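Local coordinates for chitinase (Thermococcus chitonophagus, PDB 5XSW), which probably hydrolyses chitin as an endochitinase, the chain studied here being the C-terminal part of a longer protein and carrying a bound glycan, at residues F188-A193 and E403-V408; A195-K200 and D452-L457. All coordinates share one frame; numbering follows the deposited sequence.

Contact 1 (F188-A193 and E403-V408)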
loop_
_atom_site.group_PDB
_atom_site.type_symbol
_atom_site.label_atom_id
_atom_site.label_comp_id
_atom_site.label_asym_id
_atom_site.label_seq_id
_atom_site.Cartn_x
_atom_site.Cartn_y
_atom_site.Cartn_z
ATOM N N PHE A 188 -14.768 -11.162 -17.824
ATOM C CA PHE A 188 -14.105 -11.686 -16.627
ATOM C C PHE A 188 -13.352 -12.986 -16.960
ATOM O O PHE A 188 -12.187 -13.187 -16.537
ATOM C CB PHE A 188 -15.147 -11.962 -15.517
ATOM C CG PHE A 188 -14.535 -12.621 -14.271
ATOM C CD1 PHE A 188 -13.625 -11.918 -13.478
ATOM C CD2 PHE A 188 -14.881 -13.902 -13.907
ATOM C CE1 PHE A 188 -13.050 -12.538 -12.291
ATOM C CE2 PHE A 188 -14.301 -14.528 -12.766
ATOM C CZ PHE A 188 -13.397 -13.804 -11.969
ATOM N N ALA A 189 -14.012 -13.876 -17.710
ATOM C CA ALA A 189 -13.337 -15.147 -18.089
ATOM C C ALA A 189 -12.068 -14.841 -18.906
ATOM O O ALA A 189 -10.993 -15.453 -18.710
ATOM C CB ALA A 189 -14.304 -16.075 -18.901
ATOM N N MET A 190 -12.156 -13.887 -19.835
ATOM C CA MET A 190 -10.940 -13.541 -20.576
ATOM C C MET A 190 -9.843 -12.945 -19.691
ATOM O O MET A 190 -8.663 -13.149 -19.955
ATOM C CB MET A 190 -11.252 -12.571 -21.751
ATOM C CG MET A 190 -12.036 -13.310 -22.854
ATOM S SD MET A 190 -12.291 -12.204 -24.300
ATOM C CE MET A 190 -13.630 -11.306 -23.727
ATOM N N GLY A 191 -10.211 -12.179 -18.657
ATOM C CA GLY A 191 -9.202 -11.679 -17.727
ATOM C C GLY A 191 -8.530 -12.819 -16.950
ATOM O O GLY A 191 -7.317 -12.763 -16.741
ATOM N N LEU A 192 -9.308 -13.813 -16.514
ATOM C CA LEU A 192 -8.749 -15.000 -15.846
ATOM C C LEU A 192 -7.747 -15.667 -16.815
ATOM O O LEU A 192 -6.751 -16.199 -16.402
ATOM C CB LEU A 192 -9.840 -16.026 -15.477
ATOM C CG LEU A 192 -10.820 -15.699 -14.313
ATOM C CD1 LEU A 192 -11.962 -16.723 -14.213
ATOM C CD2 LEU A 192 -10.025 -15.500 -12.979
ATOM N N ALA A 193 -8.091 -15.702 -18.105
ATOM C CA ALA A 193 -7.281 -16.475 -19.061
ATOM C C ALA A 193 -5.961 -15.766 -19.223
ATOM O O ALA A 193 -4.912 -16.397 -19.391
ATOM C CB ALA A 193 -8.013 -16.624 -20.442
ATOM N N GLU A 403 -11.754 -7.631 -29.646
ATOM C CA GLU A 403 -11.295 -6.279 -29.835
ATOM C C GLU A 403 -11.430 -5.454 -28.557
ATOM O O GLU A 403 -10.559 -4.647 -28.202
ATOM C CB GLU A 403 -12.111 -5.627 -30.985
ATOM C CG GLU A 403 -11.874 -4.135 -31.064
ATOM C CD GLU A 403 -10.486 -3.759 -31.585
ATOM O OE1 GLU A 403 -9.922 -4.545 -32.381
ATOM O OE2 GLU A 403 -9.954 -2.675 -31.205
ATOM N N TYR A 404 -12.582 -5.598 -27.930
ATOM C CA TYR A 404 -12.873 -4.886 -26.685
ATOM C C TYR A 404 -11.838 -5.284 -25.604
ATOM O O TYR A 404 -11.190 -4.449 -24.947
ATOM C CB TYR A 404 -14.305 -5.242 -26.241
ATOM C CG TYR A 404 -14.585 -4.765 -24.829
ATOM C CD1 TYR A 404 -14.492 -3.415 -24.490
ATOM C CD2 TYR A 404 -14.914 -5.674 -23.837
ATOM C CE1 TYR A 404 -14.732 -2.996 -23.167
ATOM C CE2 TYR A 404 -15.164 -5.267 -22.548
ATOM C CZ TYR A 404 -15.071 -3.940 -22.219
ATOM O OH TYR A 404 -15.315 -3.609 -20.891
ATOM N N PHE A 405 -11.674 -6.588 -25.451
ATOM C CA PHE A 405 -10.695 -7.115 -24.493
ATOM C C PHE A 405 -9.324 -6.478 -24.679
ATOM O O PHE A 405 -8.752 -5.926 -23.723
ATOM C CB PHE A 405 -10.612 -8.633 -24.603
ATOM C CG PHE A 405 -9.603 -9.221 -23.646
ATOM C CD1 PHE A 405 -9.921 -9.360 -22.290
ATOM C CD2 PHE A 405 -8.325 -9.572 -24.082
ATOM C CE1 PHE A 405 -8.975 -9.857 -21.385
ATOM C CE2 PHE A 405 -7.378 -10.077 -23.170
ATOM C CZ PHE A 405 -7.724 -10.230 -21.834
ATOM N N PHE A 406 -8.795 -6.434 -25.908
ATOM C CA PHE A 406 -7.461 -5.874 -26.059
ATOM C C PHE A 406 -7.388 -4.342 -25.954
ATOM O O PHE A 406 -6.379 -3.836 -25.522
ATOM C CB PHE A 406 -6.806 -6.328 -27.383
ATOM C CG PHE A 406 -6.344 -7.742 -27.341
ATOM C CD1 PHE A 406 -5.160 -8.070 -26.703
ATOM C CD2 PHE A 406 -7.117 -8.763 -27.877
ATOM C CE1 PHE A 406 -4.715 -9.401 -26.617
ATOM C CE2 PHE A 406 -6.673 -10.110 -27.787
ATOM C CZ PHE A 406 -5.479 -10.418 -27.141
ATOM N N THR A 407 -8.448 -3.626 -26.349
ATOM C CA THR A 407 -8.561 -2.188 -26.047
ATOM C C THR A 407 -8.437 -1.907 -24.544
ATOM O O THR A 407 -7.721 -1.011 -24.140
ATOM C CB THR A 407 -9.934 -1.637 -26.547
ATOM O OG1 THR A 407 -10.066 -1.939 -27.940
ATOM C CG2 THR A 407 -10.047 -0.152 -26.367
ATOM N N VAL A 408 -9.167 -2.651 -23.732
ATOM C CA VAL A 408 -9.061 -2.459 -22.274
ATOM C C VAL A 408 -7.643 -2.792 -21.807
ATOM O O VAL A 408 -6.993 -2.040 -21.021
ATOM C CB VAL A 408 -10.098 -3.328 -21.538
ATOM C CG1 VAL A 408 -9.870 -3.179 -19.984
ATOM C CG2 VAL A 408 -11.565 -2.864 -21.955
#

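Contact 2 (A195-K200 and D452-L457)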
loop_
_atom_site.group_PDB
_atom_site.type_symbol
_atom_site.label_atom_id
_atom_site.label_comp_id
_atom_site.label_asym_id
_atom_site.label_seq_id
_atom_site.Cartn_x
_atom_site.Cartn_y
_atom_site.Cartn_z
ATOM N N ALA A 195 -4.540 -13.837 -16.924
ATOM C CA ALA A 195 -3.768 -14.064 -15.695
ATOM C C ALA A 195 -3.047 -15.427 -15.753
ATOM O O ALA A 195 -1.936 -15.574 -15.297
ATOM C CB ALA A 195 -4.711 -14.021 -14.426
ATOM N N TYR A 196 -3.761 -16.424 -16.257
ATOM C CA TYR A 196 -3.237 -17.795 -16.419
ATOM C C TYR A 196 -2.047 -17.794 -17.382
ATOM O O TYR A 196 -0.973 -18.199 -17.047
ATOM C CB TYR A 196 -4.366 -18.665 -16.972
ATOM C CG TYR A 196 -4.061 -20.137 -17.213
ATOM C CD1 TYR A 196 -3.102 -20.820 -16.468
ATOM C CD2 TYR A 196 -4.793 -20.855 -18.175
ATOM C CE1 TYR A 196 -2.876 -22.198 -16.681
ATOM C CE2 TYR A 196 -4.555 -22.205 -18.403
ATOM C CZ TYR A 196 -3.591 -22.861 -17.668
ATOM O OH TYR A 196 -3.387 -24.215 -17.887
ATOM N N GLU A 197 -2.245 -17.296 -18.592
ATOM C CA GLU A 197 -1.185 -17.368 -19.601
ATOM C C GLU A 197 -0.009 -16.454 -19.264
ATOM O O GLU A 197 1.170 -16.791 -19.472
ATOM C CB GLU A 197 -1.777 -17.051 -21.029
ATOM C CG GLU A 197 -0.737 -17.266 -22.190
ATOM C CD GLU A 197 -0.251 -18.733 -22.314
ATOM O OE1 GLU A 197 -0.976 -19.702 -21.909
ATOM O OE2 GLU A 197 0.855 -18.919 -22.861
ATOM N N TRP A 198 -0.301 -15.276 -18.739
ATOM C CA TRP A 198 0.749 -14.337 -18.392
ATOM C C TRP A 198 1.494 -14.747 -17.112
ATOM O O TRP A 198 2.729 -14.832 -17.121
ATOM C CB TRP A 198 0.137 -12.910 -18.219
ATOM C CG TRP A 198 1.121 -11.781 -18.309
ATOM C CD1 TRP A 198 2.503 -11.851 -18.383
ATOM C CD2 TRP A 198 0.790 -10.401 -18.328
ATOM N NE1 TRP A 198 3.022 -10.577 -18.480
ATOM C CE2 TRP A 198 1.986 -9.675 -18.456
ATOM C CE3 TRP A 198 -0.428 -9.702 -18.294
ATOM C CZ2 TRP A 198 2.005 -8.277 -18.501
ATOM C CZ3 TRP A 198 -0.404 -8.337 -18.370
ATOM C CH2 TRP A 198 0.814 -7.632 -18.455
ATOM N N PHE A 199 0.780 -15.030 -16.008
ATOM C CA PHE A 199 1.480 -15.204 -14.694
ATOM C C PHE A 199 1.411 -16.644 -14.198
ATOM O O PHE A 199 1.903 -16.950 -13.115
ATOM C CB PHE A 199 0.899 -14.222 -13.612
ATOM C CG PHE A 199 1.059 -12.767 -14.023
ATOM C CD1 PHE A 199 2.314 -12.191 -14.022
ATOM C CD2 PHE A 199 -0.054 -12.004 -14.437
ATOM C CE1 PHE A 199 2.494 -10.858 -14.475
ATOM C CE2 PHE A 199 0.116 -10.687 -14.838
ATOM C CZ PHE A 199 1.402 -10.134 -14.893
ATOM N N LYS A 200 0.814 -17.524 -15.016
ATOM C CA LYS A 200 0.742 -18.987 -14.759
ATOM C C LYS A 200 -0.150 -19.307 -13.595
ATOM O O LYS A 200 -0.024 -20.371 -12.972
ATOM C CB LYS A 200 2.150 -19.592 -14.514
ATOM C CG LYS A 200 3.206 -19.035 -15.517
ATOM C CD LYS A 200 2.717 -19.209 -16.996
ATOM C CE LYS A 200 3.748 -18.508 -17.909
ATOM N NZ LYS A 200 3.369 -18.617 -19.391
ATOM N N ASP A 452 -10.158 -21.991 -27.935
ATOM C CA ASP A 452 -9.367 -21.079 -28.744
ATOM C C ASP A 452 -8.673 -19.932 -28.015
ATOM O O ASP A 452 -7.743 -19.330 -28.553
ATOM C CB ASP A 452 -10.260 -20.441 -29.812
ATOM C CG ASP A 452 -10.856 -21.466 -30.750
ATOM O OD1 ASP A 452 -10.087 -22.333 -31.242
ATOM O OD2 ASP A 452 -12.076 -21.407 -30.970
ATOM N N PHE A 453 -9.192 -19.501 -26.867
ATOM C CA PHE A 453 -8.698 -18.200 -26.404
ATOM C C PHE A 453 -7.212 -18.203 -25.957
ATOM O O PHE A 453 -6.513 -17.197 -26.121
ATOM C CB PHE A 453 -9.620 -17.617 -25.264
ATOM C CG PHE A 453 -9.323 -16.155 -24.975
ATOM C CD1 PHE A 453 -9.521 -15.202 -25.944
ATOM C CD2 PHE A 453 -8.826 -15.750 -23.726
ATOM C CE1 PHE A 453 -9.208 -13.836 -25.719
ATOM C CE2 PHE A 453 -8.523 -14.415 -23.465
ATOM C CZ PHE A 453 -8.708 -13.447 -24.454
ATOM N N LEU A 454 -6.689 -19.316 -25.417
ATOM C CA LEU A 454 -5.260 -19.312 -25.104
ATOM C C LEU A 454 -4.396 -19.120 -26.356
ATOM O O LEU A 454 -3.353 -18.452 -26.313
ATOM C CB LEU A 454 -4.814 -20.612 -24.425
ATOM C CG LEU A 454 -5.222 -20.765 -22.951
ATOM C CD1 LEU A 454 -4.678 -22.113 -22.361
ATOM C CD2 LEU A 454 -4.663 -19.532 -22.158
ATOM N N THR A 455 -4.859 -19.676 -27.473
ATOM C CA THR A 455 -4.073 -19.522 -28.735
ATOM C C THR A 455 -4.110 -18.051 -29.198
ATOM O O THR A 455 -3.095 -17.469 -29.585
ATOM C CB THR A 455 -4.608 -20.516 -29.800
ATOM O OG1 THR A 455 -4.336 -21.857 -29.359
ATOM C CG2 THR A 455 -3.854 -20.294 -31.154
ATOM N N ILE A 456 -5.278 -17.404 -29.045
ATOM C CA ILE A 456 -5.395 -15.977 -29.336
ATOM C C ILE A 456 -4.445 -15.161 -28.464
ATOM O O ILE A 456 -3.713 -14.256 -28.932
ATOM C CB ILE A 456 -6.841 -15.462 -29.106
ATOM C CG1 ILE A 456 -7.846 -16.082 -30.099
ATOM C CG2 ILE A 456 -6.826 -13.899 -29.087
ATOM C CD1 ILE A 456 -7.669 -15.574 -31.602
ATOM N N LEU A 457 -4.450 -15.455 -27.167
ATOM C CA LEU A 457 -3.486 -14.774 -26.267
ATOM C C LEU A 457 -1.999 -14.956 -26.688
ATOM O O LEU A 457 -1.198 -13.996 -26.660
ATOM C CB LEU A 457 -3.665 -15.275 -24.827
ATOM C CG LEU A 457 -4.967 -14.782 -24.112
ATOM C CD1 LEU A 457 -5.092 -15.355 -22.671
ATOM C CD2 LEU A 457 -5.032 -13.231 -24.099
#

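Contact 1 (F188-A193 and E403-V408)
M190 and F405 meet in a Met-aromatic contact between two helices of the helical domain, 186-199 and 399-412; M190 CA and F405 CA lie 7.5 Å apart, the closest CA pair of the two segments. The two side chains slide past each other in opposite directions, so that each lies against the base of its partner. M190 CB comes to the CD1 and CE1 atoms of the ring, 3.5 Å from F405 CD1, while M190 SD lies back by F405 CB and CG. The sulfur is 4.7 Å from the centroid of the F405 ring, in an oblique position. F405 reaches the opposing helix because its CG stands anti to the backbone N (chi1 179°), and the ring then also passes G191, whose N is 3.8 Å from F405 CE1. Shortening F405 to an alanine removes the ring and would probably open a gap beside M190, the sulfur losing its partner across this contact and the thioether becoming freer to turn. Further out, F453 of helix 449-461 meets F405 edge-to-face and also touches M190, while I290 of helix 288-311 packs on F405. F406, the next residue on the helix, turns one ring face to F405, with F405 CD2 4.0 Å above its plane. On the same helix E403 O accepts two bonds from opposite faces of its plane, from T407 N and from T407 OG1, the hydroxyl at 2.8 Å from E403 O.

Contact 2 (A195-K200 and D452-L457)
A helix-helix crossing at the C-terminal end of helix 186-199 brings Y196 and E197 against L454 and L457 of helix 449-461, the short axes passing 10.4 Å apart at a crossing angle of -42°. The two methyl groups of L454 differ in their neighbours. CD1 goes to Y196, 4.0 Å from Y196 CE2, the two side chains crossing at about a right angle, while CD2 lies mainly against E197, 3.7 Å from E197 OE1, and also near the Y196 ring. L457 adds a second leucine one turn on, with L457 CD1 4.1 Å from E197 CB. E197 thus lends its aliphatic base to an apolar patch; with CG anti to the backbone N (chi1 -174°) and the chain bent at chi2, its side chain crosses L454 at a slant, and the buried OE1 forms a salt bridge with R458, the residue after L457. Just past the helix end, K200 has positive phi, and K200 NZ donates a hydrogen bond to E197 O, 2.9 Å away. Around this crossing, loop residues I115, M153 and P156 pack on Y196, and I162 touches L454. Helix 288-311 meets A195 and F199 of the first helix, whereas helix 421-439 packs against T455 and I456 of the second.

Overall arrangement
From the N terminus, the chain first forms β-sheets and then reaches helix 186-199, which supplies one segment to each contact: 188-193 to contact 1 and, a little later, 195-200 to contact 2. After a long and largely helical excursion, helix 399-412 returns to close the first loop, with 209 residues between the segments. Helix 449-461 closes the second across 251 residues. Since the segments alternate along the sequence, the two loops cross rather than nest. Their centres lie 10 Å apart, and A193 marks their junction by touching F453 and L457. Helix 186-199 is thereby tied to two helices from the C-terminal part of the chain in one buried cluster.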